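Transcriptional activator, putative, Baf family (Campylobacter jejuni, PDB 2NRH) probably phosphorylates pantothenate with ATP as a type III pantothenate kinase, the first step of coenzyme A biosynthesis. Local coordinates at residues Ile8-Ala13 against Ile41-His46; Lys37-Asn42 against Asn56-Glu61; Val137-Phe142 against Val154-Tyr159. The protein carries 2 engineered substitutions. All coordinates share one frame; numbering follows the deposited sequence.

Contact 1: residues Ile8-Ala13 against Ile41-His46; sequences IGNSNA and INVNEH. With SO4 (sulfate ion), chain D.
Asn44 ND2 is gripped by two bonds: it donates to Gly9 O (3.1 Å), which lies close to its amide plane, and to water 1, itself a donor to Asn10 O. With CG anti to the backbone N (chi1 -169°), the amide reaches across to the Gly9-Asn10 turn. Its other end, OD1, accepts His46 N in the carbonyl plane, closing an Asx turn; bonds at both ends fix the rotation of the amide. Asn42 makes a second Asx turn, its OD1 taking Asn44 N from above the carbonyl plane (2.8 Å) while its ND2 donates to Asn44 O. The same Asn42 OD1 presses on Ile8 CG2 at 3.3 Å. The backbones pair in parallel: Ile8 N donates to Ile41 O (2.8 Å), and Val43 N returns a bond to Ile8 O (3.1 Å). Val43 CG2 lies 3.8 Å from Gly9 CA, and its side chain touches Asp76, the predicted proton acceptor. Asn10 N and Asn12 N each give a weak bond to a sulfate that Ser94 OG also holds. A turn after the first strand with an anion at its amides is consistent with the phosphate-binding loop of the actin-like ATPase fold, the predicted ATP site.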
ATOM      1  N   ILE B   8       0.545 -21.488 -12.254  1.00 47.16           N
ATOM      2  CA  ILE B   8       0.207 -20.499 -13.274  1.00 46.93           C
ATOM      3  C   ILE B   8      -0.511 -19.243 -12.723  1.00 46.01           C
ATOM      4  O   ILE B   8      -1.563 -19.338 -12.126  1.00 45.04           O
ATOM      5  CB  ILE B   8      -0.650 -21.149 -14.412  1.00 47.46           C
ATOM      6  CG1 ILE B   8       0.066 -22.356 -14.997  1.00 48.50           C
ATOM      7  CG2 ILE B   8      -1.036 -20.082 -15.530  1.00 47.22           C
ATOM      8  CD1 ILE B   8      -0.866 -23.438 -15.626  1.00 48.50           C
ATOM      9  N   GLY B   9       0.083 -18.075 -12.935  1.00 46.04           N
ATOM     10  CA  GLY B   9      -0.449 -16.814 -12.484  1.00 45.17           C
ATOM     11  C   GLY B   9      -1.001 -15.942 -13.622  1.00 46.76           C
ATOM     12  O   GLY B   9      -1.118 -16.369 -14.781  1.00 46.87           O
ATOM     13  N   ASN B  10      -1.339 -14.717 -13.266  1.00 47.60           N
ATOM     14  CA  ASN B  10      -1.711 -13.685 -14.208  1.00 50.22           C
ATOM     15  C   ASN B  10      -0.583 -13.097 -15.059  1.00 51.17           C
ATOM     16  O   ASN B  10      -0.858 -12.506 -16.104  1.00 50.53           O
ATOM     17  CB  ASN B  10      -2.481 -12.591 -13.485  1.00 49.04           C
ATOM     18  CG  ASN B  10      -3.884 -13.059 -13.080  1.00 53.30           C
ATOM     19  OD1 ASN B  10      -4.679 -13.565 -13.922  1.00 53.51           O
ATOM     20  ND2 ASN B  10      -4.206 -12.905 -11.803  1.00 49.35           N
ATOM     21  N   SER B  11       0.671 -13.301 -14.648  1.00 52.29           N
ATOM     22  CA  SER B  11       1.803 -12.797 -15.421  1.00 53.74           C
ATOM     23  C   SER B  11       2.916 -13.815 -15.786  1.00 52.91           C
ATOM     24  O   SER B  11       3.652 -13.625 -16.764  1.00 52.09           O
ATOM     25  CB  SER B  11       2.419 -11.609 -14.665  1.00 55.41           C
ATOM     26  OG  SER B  11       1.544 -10.498 -14.647  1.00 60.11           O
ATOM     27  N   ASN B  12       3.031 -14.851 -14.958  1.00 51.80           N
ATOM     28  CA  ASN B  12       4.087 -15.831 -15.010  1.00 51.93           C
ATOM     29  C   ASN B  12       3.469 -17.213 -14.825  1.00 51.83           C
ATOM     30  O   ASN B  12       2.456 -17.386 -14.119  1.00 51.00           O
ATOM     31  CB  ASN B  12       5.070 -15.640 -13.814  1.00 52.44           C
ATOM     32  CG  ASN B  12       5.529 -14.180 -13.617  1.00 56.62           C
ATOM     33  OD1 ASN B  12       6.151 -13.585 -14.514  1.00 56.82           O
ATOM     34  ND2 ASN B  12       5.227 -13.608 -12.424  1.00 58.09           N
ATOM     35  N   ALA B  13       4.102 -18.202 -15.435  1.00 51.75           N
ATOM     36  CA  ALA B  13       3.911 -19.590 -15.045  1.00 51.28           C
ATOM     37  C   ALA B  13       5.297 -20.002 -14.548  1.00 52.12           C
ATOM     38  O   ALA B  13       6.312 -19.831 -15.243  1.00 53.20           O
ATOM     39  CB  ALA B  13       3.431 -20.433 -16.192  1.00 49.23           C
ATOM     40  N   ILE B  41      -1.631 -25.844 -10.896  1.00 51.44           N
ATOM     41  CA  ILE B  41      -2.694 -24.947 -10.382  1.00 48.29           C
ATOM     42  C   ILE B  41      -2.685 -23.618 -11.204  1.00 47.47           C
ATOM     43  O   ILE B  41      -1.669 -23.196 -11.776  1.00 46.29           O
ATOM     44  CB  ILE B  41      -2.516 -24.659  -8.912  1.00 48.03           C
ATOM     45  CG1 ILE B  41      -1.244 -23.832  -8.663  1.00 46.94           C
ATOM     46  CG2 ILE B  41      -2.515 -25.974  -8.092  1.00 47.12           C
ATOM     47  CD1 ILE B  41      -1.026 -23.501  -7.221  1.00 45.92           C
ATOM     48  N   ASN B  42      -3.825 -22.952 -11.260  1.00 47.09           N
ATOM     49  CA  ASN B  42      -3.975 -21.779 -12.123  1.00 46.15           C
ATOM     50  C   ASN B  42      -4.945 -20.771 -11.504  1.00 44.61           C
ATOM     51  O   ASN B  42      -6.007 -21.159 -11.054  1.00 42.20           O
ATOM     52  CB  ASN B  42      -4.445 -22.230 -13.526  1.00 45.99           C
ATOM     53  CG  ASN B  42      -4.904 -21.071 -14.367  1.00 46.97           C
ATOM     54  OD1 ASN B  42      -4.149 -20.117 -14.586  1.00 47.57           O
ATOM     55  ND2 ASN B  42      -6.143 -21.140 -14.854  1.00 45.26           N
ATOM     56  N   VAL B  43      -4.543 -19.495 -11.459  1.00 44.77           N
ATOM     57  CA  VAL B  43      -5.430 -18.392 -11.046  1.00 44.94           C
ATOM     58  C   VAL B  43      -5.776 -17.515 -12.243  1.00 45.58           C
ATOM     59  O   VAL B  43      -6.542 -16.605 -12.149  1.00 46.16           O
ATOM     60  CB  VAL B  43      -4.828 -17.476  -9.883  1.00 45.41           C
ATOM     61  CG1 VAL B  43      -4.596 -18.287  -8.627  1.00 41.90           C
ATOM     62  CG2 VAL B  43      -3.564 -16.704 -10.344  1.00 44.30           C
ATOM     63  N   ASN B  44      -5.197 -17.805 -13.380  1.00 46.54           N
ATOM     64  CA  ASN B  44      -5.463 -17.023 -14.543  1.00 48.54           C
ATOM     65  C   ASN B  44      -6.814 -17.435 -15.221  1.00 49.73           C
ATOM     66  O   ASN B  44      -6.953 -18.514 -15.821  1.00 48.64           O
ATOM     67  CB  ASN B  44      -4.269 -17.152 -15.503  1.00 47.30           C
ATOM     68  CG  ASN B  44      -4.324 -16.171 -16.624  1.00 47.11           C
ATOM     69  OD1 ASN B  44      -5.407 -15.863 -17.151  1.00 48.36           O
ATOM     70  ND2 ASN B  44      -3.154 -15.662 -17.025  1.00 43.91           N
ATOM     71  N   GLU B  45      -7.791 -16.559 -15.149  1.00 51.08           N
ATOM     72  CA  GLU B  45      -9.112 -16.923 -15.637  1.00 53.70           C
ATOM     73  C   GLU B  45      -9.093 -17.041 -17.157  1.00 53.62           C
ATOM     74  O   GLU B  45      -9.963 -17.699 -17.777  1.00 53.74           O
ATOM     75  CB  GLU B  45     -10.059 -15.815 -15.263  1.00 55.57           C
ATOM     76  CG  GLU B  45     -10.141 -15.573 -13.745  1.00 63.52           C
ATOM     77  CD  GLU B  45     -11.026 -16.590 -13.093  1.00 72.12           C
ATOM     78  OE1 GLU B  45     -12.145 -16.814 -13.631  1.00 76.18           O
ATOM     79  OE2 GLU B  45     -10.593 -17.178 -12.074  1.00 77.50           O
ATOM     80  N   HIS B  46      -8.109 -16.368 -17.738  1.00 52.06           N
ATOM     81  CA  HIS B  46      -7.994 -16.262 -19.147  1.00 51.77           C
ATOM     82  C   HIS B  46      -7.455 -17.551 -19.757  1.00 52.19           C
ATOM     83  O   HIS B  46      -7.581 -17.746 -20.963  1.00 52.42           O
ATOM     84  CB  HIS B  46      -7.139 -15.033 -19.500  1.00 50.55           C
ATOM     85  CG  HIS B  46      -7.772 -13.745 -19.092  1.00 49.63           C
ATOM     86  ND1 HIS B  46      -8.889 -13.231 -19.713  1.00 51.69           N
ATOM     87  CD2 HIS B  46      -7.487 -12.896 -18.082  1.00 51.57           C
ATOM     88  CE1 HIS B  46      -9.241 -12.102 -19.127  1.00 54.73           C
ATOM     89  NE2 HIS B  46      -8.422 -11.888 -18.112  1.00 50.83           N
TER
HETATM   90  S   SO4 D 218       1.781 -13.298 -11.078  1.00 98.66           S
HETATM   91  O1  SO4 D 218       2.495 -13.044  -9.827  1.00 99.66           O
HETATM   92  O2  SO4 D 218       1.909 -12.078 -11.881  1.00100.96           O
HETATM   93  O3  SO4 D 218       2.414 -14.412 -11.771  1.00 97.07           O
HETATM   94  O4  SO4 D 218       0.355 -13.584 -10.812  1.00 97.68           O
HETATM   95  O   HOH W   1      -2.664 -13.196 -18.040  1.00 53.75           O
HETATM   96  O   HOH W   2      -7.320 -13.926 -14.371  1.00 63.17           O

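Contact 2: residues Lys37-Asn42 against Asn56-Glu61; sequences KIFYIN and NFINLE. Engineered in segment 56-61: Asn56 (natural residue Lys).
Ile38, Phe39 and Tyr40 run parallel to Phe57, Ile58 and Asn59, with the strand axes 4.6 Å apart at closest and 47° from parallel. This is the pairing of a beta-alpha-beta unit, whose connecting helix 48-53 contributes Leu51 against Tyr40 and Phe57. Backbone bonds zip the strands from Ile38 N and the O of Asn56, an engineered residue, through to Leu60 N and Tyr40 O. On the face of Ile38 and Tyr40, Ile38 CB sits over the centre of the Phe57 ring, 3.9 Å from its centroid. The Phe57 edge turns toward the face of Tyr40, an offset edge-to-face pair with centroids 5.8 Å apart. Tyr40 CG stands between its backbone N and carbonyl carbon (chi1 77°), which lays the ring along strand 57-59: Asn59 CA covers one face, 3.8 Å from the centroid, and the Asn59 amide stacks at 15° to it. The other face of the sheet, that of Phe39 and Ile58, is apolar here, Phe39 CD1 meeting Ile58 CG2 at 3.6 Å and Leu60 CD2 at 3.7 Å, and helix 194-204 packs on Leu60. At the strand end, Asn59 OD1 accepts Glu61 N at 3.0 Å in an Asx turn, the donor lying above the carbonyl plane.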
ATOM      1  N   LYS B  37       3.245 -35.533 -18.714  1.00 69.32           N
ATOM      2  CA  LYS B  37       2.316 -35.001 -17.714  1.00 69.13           C
ATOM      3  C   LYS B  37       2.847 -33.723 -17.058  1.00 67.30           C
ATOM      4  O   LYS B  37       4.015 -33.662 -16.605  1.00 67.66           O
ATOM      5  CB  LYS B  37       2.052 -36.042 -16.607  1.00 69.74           C
ATOM      6  CG  LYS B  37       0.732 -36.770 -16.736  1.00 71.59           C
ATOM      7  CD  LYS B  37       0.554 -37.818 -15.652  1.00 71.06           C
ATOM      8  CE  LYS B  37      -0.594 -38.796 -16.013  1.00 75.39           C
ATOM      9  NZ  LYS B  37      -0.304 -39.788 -17.128  1.00 75.09           N
ATOM     10  N   ILE B  38       1.982 -32.714 -17.027  1.00 64.35           N
ATOM     11  CA  ILE B  38       2.210 -31.550 -16.213  1.00 61.61           C
ATOM     12  C   ILE B  38       1.063 -31.367 -15.211  1.00 59.86           C
ATOM     13  O   ILE B  38      -0.079 -31.148 -15.604  1.00 58.85           O
ATOM     14  CB  ILE B  38       2.386 -30.264 -17.070  1.00 61.83           C
ATOM     15  CG1 ILE B  38       3.586 -30.414 -18.025  1.00 62.62           C
ATOM     16  CG2 ILE B  38       2.548 -29.063 -16.146  1.00 58.85           C
ATOM     17  CD1 ILE B  38       3.763 -29.286 -19.125  1.00 61.25           C
ATOM     18  N   PHE B  39       1.392 -31.438 -13.926  1.00 57.79           N
ATOM     19  CA  PHE B  39       0.470 -31.082 -12.836  1.00 56.56           C
ATOM     20  C   PHE B  39       0.414 -29.590 -12.606  1.00 55.72           C
ATOM     21  O   PHE B  39       1.432 -28.922 -12.632  1.00 56.99           O
ATOM     22  CB  PHE B  39       0.889 -31.824 -11.581  1.00 56.61           C
ATOM     23  CG  PHE B  39       0.902 -33.318 -11.787  1.00 59.17           C
ATOM     24  CD1 PHE B  39      -0.306 -34.059 -11.712  1.00 59.06           C
ATOM     25  CD2 PHE B  39       2.079 -33.980 -12.144  1.00 58.10           C
ATOM     26  CE1 PHE B  39      -0.335 -35.458 -11.931  1.00 59.49           C
ATOM     27  CE2 PHE B  39       2.056 -35.387 -12.363  1.00 60.32           C
ATOM     28  CZ  PHE B  39       0.834 -36.116 -12.246  1.00 59.24           C
ATOM     29  N   TYR B  40      -0.771 -29.028 -12.434  1.00 54.38           N
ATOM     30  CA  TYR B  40      -0.823 -27.597 -12.344  1.00 53.04           C
ATOM     31  C   TYR B  40      -1.838 -27.087 -11.335  1.00 52.85           C
ATOM     32  O   TYR B  40      -2.763 -27.804 -10.967  1.00 53.44           O
ATOM     33  CB  TYR B  40      -1.052 -26.996 -13.732  1.00 51.57           C
ATOM     34  CG  TYR B  40      -2.460 -27.077 -14.242  1.00 52.03           C
ATOM     35  CD1 TYR B  40      -3.342 -26.020 -14.042  1.00 52.54           C
ATOM     36  CD2 TYR B  40      -2.928 -28.215 -14.941  1.00 51.85           C
ATOM     37  CE1 TYR B  40      -4.667 -26.066 -14.519  1.00 50.75           C
ATOM     38  CE2 TYR B  40      -4.250 -28.271 -15.425  1.00 50.63           C
ATOM     39  CZ  TYR B  40      -5.112 -27.193 -15.216  1.00 52.08           C
ATOM     40  OH  TYR B  40      -6.413 -27.222 -15.671  1.00 47.50           O
ATOM     41  N   ILE B  41      -1.631 -25.844 -10.896  1.00 51.44           N
ATOM     42  CA  ILE B  41      -2.694 -24.947 -10.382  1.00 48.29           C
ATOM     43  C   ILE B  41      -2.685 -23.618 -11.204  1.00 47.47           C
ATOM     44  O   ILE B  41      -1.669 -23.196 -11.776  1.00 46.29           O
ATOM     45  CB  ILE B  41      -2.516 -24.659  -8.912  1.00 48.03           C
ATOM     46  CG1 ILE B  41      -1.244 -23.832  -8.663  1.00 46.94           C
ATOM     47  CG2 ILE B  41      -2.515 -25.974  -8.092  1.00 47.12           C
ATOM     48  CD1 ILE B  41      -1.026 -23.501  -7.221  1.00 45.92           C
ATOM     49  N   ASN B  42      -3.825 -22.952 -11.260  1.00 47.09           N
ATOM     50  CA  ASN B  42      -3.975 -21.779 -12.123  1.00 46.15           C
ATOM     51  C   ASN B  42      -4.945 -20.771 -11.504  1.00 44.61           C
ATOM     52  O   ASN B  42      -6.007 -21.159 -11.054  1.00 42.20           O
ATOM     53  CB  ASN B  42      -4.445 -22.230 -13.526  1.00 45.99           C
ATOM     54  CG  ASN B  42      -4.904 -21.071 -14.367  1.00 46.97           C
ATOM     55  OD1 ASN B  42      -4.149 -20.117 -14.586  1.00 47.57           O
ATOM     56  ND2 ASN B  42      -6.143 -21.140 -14.854  1.00 45.26           N
ATOM     57  N   ASN B  56      -2.213 -33.249 -21.625  1.00 65.81           N
ATOM     58  CA  ASN B  56      -1.109 -33.543 -20.735  1.00 65.53           C
ATOM     59  C   ASN B  56      -1.131 -32.700 -19.457  1.00 64.21           C
ATOM     60  O   ASN B  56      -0.350 -32.946 -18.539  1.00 64.69           O
ATOM     61  CB  ASN B  56       0.243 -33.429 -21.463  1.00 65.95           C
ATOM     62  CG  ASN B  56       0.550 -32.003 -21.919  1.00 68.55           C
ATOM     63  OD1 ASN B  56      -0.312 -31.336 -22.485  1.00 75.27           O
ATOM     64  ND2 ASN B  56       1.781 -31.539 -21.699  1.00 68.68           N
ATOM     65  N   PHE B  57      -2.024 -31.716 -19.398  1.00 62.41           N
ATOM     66  CA  PHE B  57      -2.123 -30.849 -18.236  1.00 61.01           C
ATOM     67  C   PHE B  57      -3.238 -31.271 -17.227  1.00 59.57           C
ATOM     68  O   PHE B  57      -4.411 -31.441 -17.590  1.00 58.18           O
ATOM     69  CB  PHE B  57      -2.333 -29.403 -18.676  1.00 61.85           C
ATOM     70  CG  PHE B  57      -1.070 -28.605 -18.836  1.00 62.33           C
ATOM     71  CD1 PHE B  57      -0.355 -28.634 -20.028  1.00 63.16           C
ATOM     72  CD2 PHE B  57      -0.637 -27.766 -17.816  1.00 61.27           C
ATOM     73  CE1 PHE B  57       0.799 -27.838 -20.195  1.00 65.52           C
ATOM     74  CE2 PHE B  57       0.516 -26.970 -17.967  1.00 63.75           C
ATOM     75  CZ  PHE B  57       1.235 -26.999 -19.144  1.00 64.17           C
ATOM     76  N   ILE B  58      -2.839 -31.404 -15.963  1.00 57.58           N
ATOM     77  CA  ILE B  58      -3.622 -32.089 -14.959  1.00 56.87           C
ATOM     78  C   ILE B  58      -3.786 -31.235 -13.688  1.00 55.93           C
ATOM     79  O   ILE B  58      -2.823 -30.978 -12.957  1.00 56.81           O
ATOM     80  CB  ILE B  58      -2.988 -33.455 -14.660  1.00 57.33           C
ATOM     81  CG1 ILE B  58      -3.253 -34.356 -15.870  1.00 58.19           C
ATOM     82  CG2 ILE B  58      -3.538 -34.037 -13.328  1.00 55.48           C
ATOM     83  CD1 ILE B  58      -2.303 -35.417 -16.012  1.00 62.20           C
ATOM     84  N   ASN B  59      -5.017 -30.791 -13.466  1.00 54.38           N
ATOM     85  CA  ASN B  59      -5.347 -29.743 -12.504  1.00 53.77           C
ATOM     86  C   ASN B  59      -5.350 -30.327 -11.093  1.00 54.14           C
ATOM     87  O   ASN B  59      -6.038 -31.329 -10.818  1.00 53.35           O
ATOM     88  CB  ASN B  59      -6.689 -29.114 -12.886  1.00 52.70           C
ATOM     89  CG  ASN B  59      -7.019 -27.854 -12.096  1.00 52.17           C
ATOM     90  OD1 ASN B  59      -6.279 -27.394 -11.237  1.00 48.72           O
ATOM     91  ND2 ASN B  59      -8.184 -27.322 -12.364  1.00 51.39           N
ATOM     92  N   LEU B  60      -4.522 -29.754 -10.225  1.00 53.43           N
ATOM     93  CA  LEU B  60      -4.447 -30.249  -8.879  1.00 53.33           C
ATOM     94  C   LEU B  60      -5.469 -29.601  -7.965  1.00 53.73           C
ATOM     95  O   LEU B  60      -5.671 -30.061  -6.819  1.00 52.54           O
ATOM     96  CB  LEU B  60      -3.053 -30.050  -8.292  1.00 53.11           C
ATOM     97  CG  LEU B  60      -1.845 -30.895  -8.698  1.00 52.70           C
ATOM     98  CD1 LEU B  60      -0.775 -30.720  -7.616  1.00 50.01           C
ATOM     99  CD2 LEU B  60      -2.128 -32.395  -8.960  1.00 49.23           C
ATOM    100  N   GLU B  61      -6.060 -28.494  -8.430  1.00 53.78           N
ATOM    101  CA  GLU B  61      -6.965 -27.726  -7.560  1.00 54.31           C
ATOM    102  C   GLU B  61      -8.037 -28.569  -6.852  1.00 54.91           C
ATOM    103  O   GLU B  61      -8.251 -28.378  -5.660  1.00 54.82           O
ATOM    104  CB  GLU B  61      -7.621 -26.567  -8.310  1.00 54.27           C
ATOM    105  CG  GLU B  61      -8.672 -25.801  -7.527  1.00 53.16           C
ATOM    106  CD  GLU B  61      -8.875 -24.387  -8.122  1.00 55.13           C
ATOM    107  OE1 GLU B  61      -8.308 -24.141  -9.203  1.00 52.24           O
ATOM    108  OE2 GLU B  61      -9.616 -23.550  -7.544  1.00 55.77           O
TER
HETATM  109  O   HOH W   3      -6.151 -24.547 -10.797  1.00 47.93           O

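Contact 3: residues Val137-Phe142 against Val154-Tyr159; sequences VSLDAF and VFKGIY
Lys156 reaches from helix 146-165 along the side of Leu139, and each carbon of its chain finds the loop. CB begins the contact 4.0 Å from Leu139 CG. The next atom, Lys156 CG, makes the closest approach between the two side chains, 3.5 Å from the same Leu139 CG; they slide past each other in opposite directions, the lysine running out from the helix and the leucine in toward it. A bend at chi2 (-148°) followed by an extended end then carries the lysine past the leucine to its backbone: CD lies 3.9 Å and CE 3.3 Å from Leu139 O. At the tip, Lys156 NZ gives Leu139 O a weak hydrogen bond of 3.2 Å. Its stronger partner is Asp164 of the second subunit, which forms a salt bridge with NZ; Tyr152 OH adds a weak bond from the preceding helical turn. The carboxylate of Asp140 may add a favourable field, although Asp140 OD1 stays 4.7 Å from Lys156 NZ.

Leu139 itself points toward the helix, and its CD2 lies 4.1 Å from Tyr159 CB, one helical turn beyond Phe155. Val137 CG1 meets the edge of the Phe155 ring, 4.1 Å from Phe155 CD2. Tyr184 also packs on Leu139, Phe155 and Tyr159. Far from the predicted nucleotide and substrate sites, this is a loop folded back on the helix it precedes, at the subunit interface of the homodimer, where Lys156 bonds to Leu139 of its own chain and Asp164 of the second subunit.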
ATOM      1  N   VAL B 137      16.832   1.460   4.011  1.00 71.45           N
ATOM      2  CA  VAL B 137      16.214   2.436   4.920  1.00 70.67           C
ATOM      3  C   VAL B 137      16.005   1.795   6.302  1.00 70.80           C
ATOM      4  O   VAL B 137      15.646   0.618   6.417  1.00 71.06           O
ATOM      5  CB  VAL B 137      14.874   3.033   4.349  1.00 70.67           C
ATOM      6  CG1 VAL B 137      13.689   2.066   4.510  1.00 69.53           C
ATOM      7  CG2 VAL B 137      14.538   4.386   4.982  1.00 70.16           C
ATOM      8  N   SER B 138      16.264   2.576   7.342  1.00 70.85           N
ATOM      9  CA  SER B 138      16.037   2.146   8.704  1.00 71.08           C
ATOM     10  C   SER B 138      14.545   2.268   9.107  1.00 71.12           C
ATOM     11  O   SER B 138      13.864   3.225   8.738  1.00 69.66           O
ATOM     12  CB  SER B 138      16.915   2.976   9.653  1.00 70.68           C
ATOM     13  OG  SER B 138      16.254   3.193  10.889  1.00 70.59           O
ATOM     14  N   LEU B 139      14.074   1.324   9.913  1.00 71.59           N
ATOM     15  CA  LEU B 139      12.685   1.334  10.338  1.00 72.47           C
ATOM     16  C   LEU B 139      12.494   1.954  11.701  1.00 73.26           C
ATOM     17  O   LEU B 139      11.388   2.310  12.093  1.00 73.70           O
ATOM     18  CB  LEU B 139      12.096  -0.073  10.252  1.00 71.93           C
ATOM     19  CG  LEU B 139      11.327  -0.344   8.936  1.00 73.20           C
ATOM     20  CD1 LEU B 139      11.779   0.422   7.684  1.00 69.09           C
ATOM     21  CD2 LEU B 139      11.236  -1.828   8.634  1.00 72.92           C
ATOM     22  N   ASP B 140      13.585   2.128  12.419  1.00 74.94           N
ATOM     23  CA  ASP B 140      13.507   2.675  13.778  1.00 76.23           C
ATOM     24  C   ASP B 140      14.037   4.117  13.923  1.00 76.14           C
ATOM     25  O   ASP B 140      14.570   4.473  14.977  1.00 77.57           O
ATOM     26  CB  ASP B 140      14.187   1.707  14.753  1.00 76.67           C
ATOM     27  CG  ASP B 140      13.604   0.285  14.659  1.00 79.38           C
ATOM     28  OD1 ASP B 140      12.394   0.086  14.980  1.00 82.28           O
ATOM     29  OD2 ASP B 140      14.357  -0.629  14.265  1.00 79.48           O
ATOM     30  N   ALA B 141      13.919   4.903  12.852  1.00 75.14           N
ATOM     31  CA  ALA B 141      14.117   6.359  12.852  1.00 74.34           C
ATOM     32  C   ALA B 141      13.222   7.013  11.786  1.00 73.36           C
ATOM     33  O   ALA B 141      13.032   6.430  10.720  1.00 73.61           O
ATOM     34  CB  ALA B 141      15.577   6.684  12.561  1.00 74.33           C
ATOM     35  N   PHE B 142      12.687   8.208  12.059  1.00 72.52           N
ATOM     36  CA  PHE B 142      11.918   8.974  11.052  1.00 71.71           C
ATOM     37  C   PHE B 142      12.797   9.397   9.882  1.00 71.25           C
ATOM     38  O   PHE B 142      13.951   9.776  10.077  1.00 71.88           O
ATOM     39  CB  PHE B 142      11.153  10.170  11.651  1.00 71.38           C
ATOM     40  CG  PHE B 142      10.218   9.777  12.765  1.00 72.17           C
ATOM     41  CD1 PHE B 142       9.087   9.012  12.507  1.00 74.18           C
ATOM     42  CD2 PHE B 142      10.502  10.120  14.086  1.00 73.18           C
ATOM     43  CE1 PHE B 142       8.231   8.607  13.566  1.00 74.66           C
ATOM     44  CE2 PHE B 142       9.663   9.740  15.140  1.00 73.53           C
ATOM     45  CZ  PHE B 142       8.527   8.972  14.880  1.00 73.53           C
ATOM     46  N   VAL B 154       6.211   2.380   2.822  1.00 51.88           N
ATOM     47  CA  VAL B 154       5.963   1.082   2.255  1.00 52.81           C
ATOM     48  C   VAL B 154       6.465   0.015   3.198  1.00 53.57           C
ATOM     49  O   VAL B 154       5.661  -0.815   3.681  1.00 54.42           O
ATOM     50  CB  VAL B 154       6.592   0.952   0.818  1.00 52.20           C
ATOM     51  CG1 VAL B 154       6.605  -0.478   0.293  1.00 52.77           C
ATOM     52  CG2 VAL B 154       5.872   1.861  -0.126  1.00 52.97           C
ATOM     53  N   PHE B 155       7.769   0.005   3.456  1.00 53.55           N
ATOM     54  CA  PHE B 155       8.325  -1.168   4.097  1.00 55.61           C
ATOM     55  C   PHE B 155       7.866  -1.326   5.549  1.00 56.25           C
ATOM     56  O   PHE B 155       7.667  -2.450   6.033  1.00 57.30           O
ATOM     57  CB  PHE B 155       9.847  -1.225   4.007  1.00 56.13           C
ATOM     58  CG  PHE B 155      10.386  -1.250   2.606  1.00 58.47           C
ATOM     59  CD1 PHE B 155       9.651  -1.787   1.560  1.00 59.66           C
ATOM     60  CD2 PHE B 155      11.666  -0.735   2.343  1.00 61.25           C
ATOM     61  CE1 PHE B 155      10.162  -1.793   0.250  1.00 64.17           C
ATOM     62  CE2 PHE B 155      12.196  -0.733   1.047  1.00 63.10           C
ATOM     63  CZ  PHE B 155      11.440  -1.272  -0.013  1.00 62.92           C
ATOM     64  N   LYS B 156       7.699  -0.209   6.248  1.00 56.94           N
ATOM     65  CA  LYS B 156       7.255  -0.291   7.634  1.00 57.19           C
ATOM     66  C   LYS B 156       5.806  -0.642   7.793  1.00 55.88           C
ATOM     67  O   LYS B 156       5.457  -1.305   8.784  1.00 56.79           O
ATOM     68  CB  LYS B 156       7.564   0.969   8.451  1.00 57.27           C
ATOM     69  CG  LYS B 156       8.058   0.534   9.851  1.00 60.18           C
ATOM     70  CD  LYS B 156       7.710   1.440  10.974  1.00 60.91           C
ATOM     71  CE  LYS B 156       8.426   0.924  12.210  1.00 64.24           C
ATOM     72  NZ  LYS B 156       8.408   1.975  13.310  1.00 68.03           N
ATOM     73  N   GLY B 157       4.976  -0.169   6.855  1.00 54.88           N
ATOM     74  CA  GLY B 157       3.590  -0.560   6.749  1.00 53.83           C
ATOM     75  C   GLY B 157       3.408  -2.069   6.639  1.00 54.20           C
ATOM     76  O   GLY B 157       2.556  -2.637   7.320  1.00 54.86           O
ATOM     77  N   ILE B 158       4.198  -2.710   5.783  1.00 53.61           N
ATOM     78  CA  ILE B 158       4.225  -4.178   5.656  1.00 53.65           C
ATOM     79  C   ILE B 158       4.813  -4.843   6.897  1.00 54.20           C
ATOM     80  O   ILE B 158       4.305  -5.860   7.332  1.00 54.26           O
ATOM     81  CB  ILE B 158       5.072  -4.670   4.402  1.00 53.00           C
ATOM     82  CG1 ILE B 158       4.514  -4.142   3.088  1.00 52.04           C
ATOM     83  CG2 ILE B 158       5.058  -6.139   4.275  1.00 52.10           C
ATOM     84  CD1 ILE B 158       5.529  -4.194   2.008  1.00 48.84           C
ATOM     85  N   TYR B 159       5.919  -4.313   7.423  1.00 54.83           N
ATOM     86  CA  TYR B 159       6.498  -4.836   8.649  1.00 55.75           C
ATOM     87  C   TYR B 159       5.477  -4.847   9.803  1.00 55.32           C
ATOM     88  O   TYR B 159       5.323  -5.838  10.466  1.00 55.27           O
ATOM     89  CB  TYR B 159       7.781  -4.067   9.059  1.00 57.56           C
ATOM     90  CG  TYR B 159       8.300  -4.518  10.416  1.00 59.78           C
ATOM     91  CD1 TYR B 159       9.145  -5.630  10.527  1.00 62.45           C
ATOM     92  CD2 TYR B 159       7.894  -3.879  11.602  1.00 62.35           C
ATOM     93  CE1 TYR B 159       9.609  -6.078  11.784  1.00 60.59           C
ATOM     94  CE2 TYR B 159       8.331  -4.335  12.862  1.00 61.24           C
ATOM     95  CZ  TYR B 159       9.193  -5.427  12.937  1.00 61.22           C
ATOM     96  OH  TYR B 159       9.671  -5.857  14.170  1.00 62.06           O
TER

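Overall arrangement
Contact 1 closes the first long excursion of the chain, bringing the turn after strand 4-8 to the end of strand 38-42. Contact 2 opens on that same strand before contact 1 has closed, so the two overlap along the sequence, share Ile41 and Asn42, and touch where Ile8 packs on Tyr40. Together they join three neighbouring strands of one five-stranded sheet, 4-8, 38-42 and 57-59. Contact 3 comes later in series, closing a short loop onto helix 146-165 on the opposite side of the chain's centre. Its nearest atoms are about 17 Å from contact 1 and about 22 Å from contact 2, and it belongs to the subunit interface.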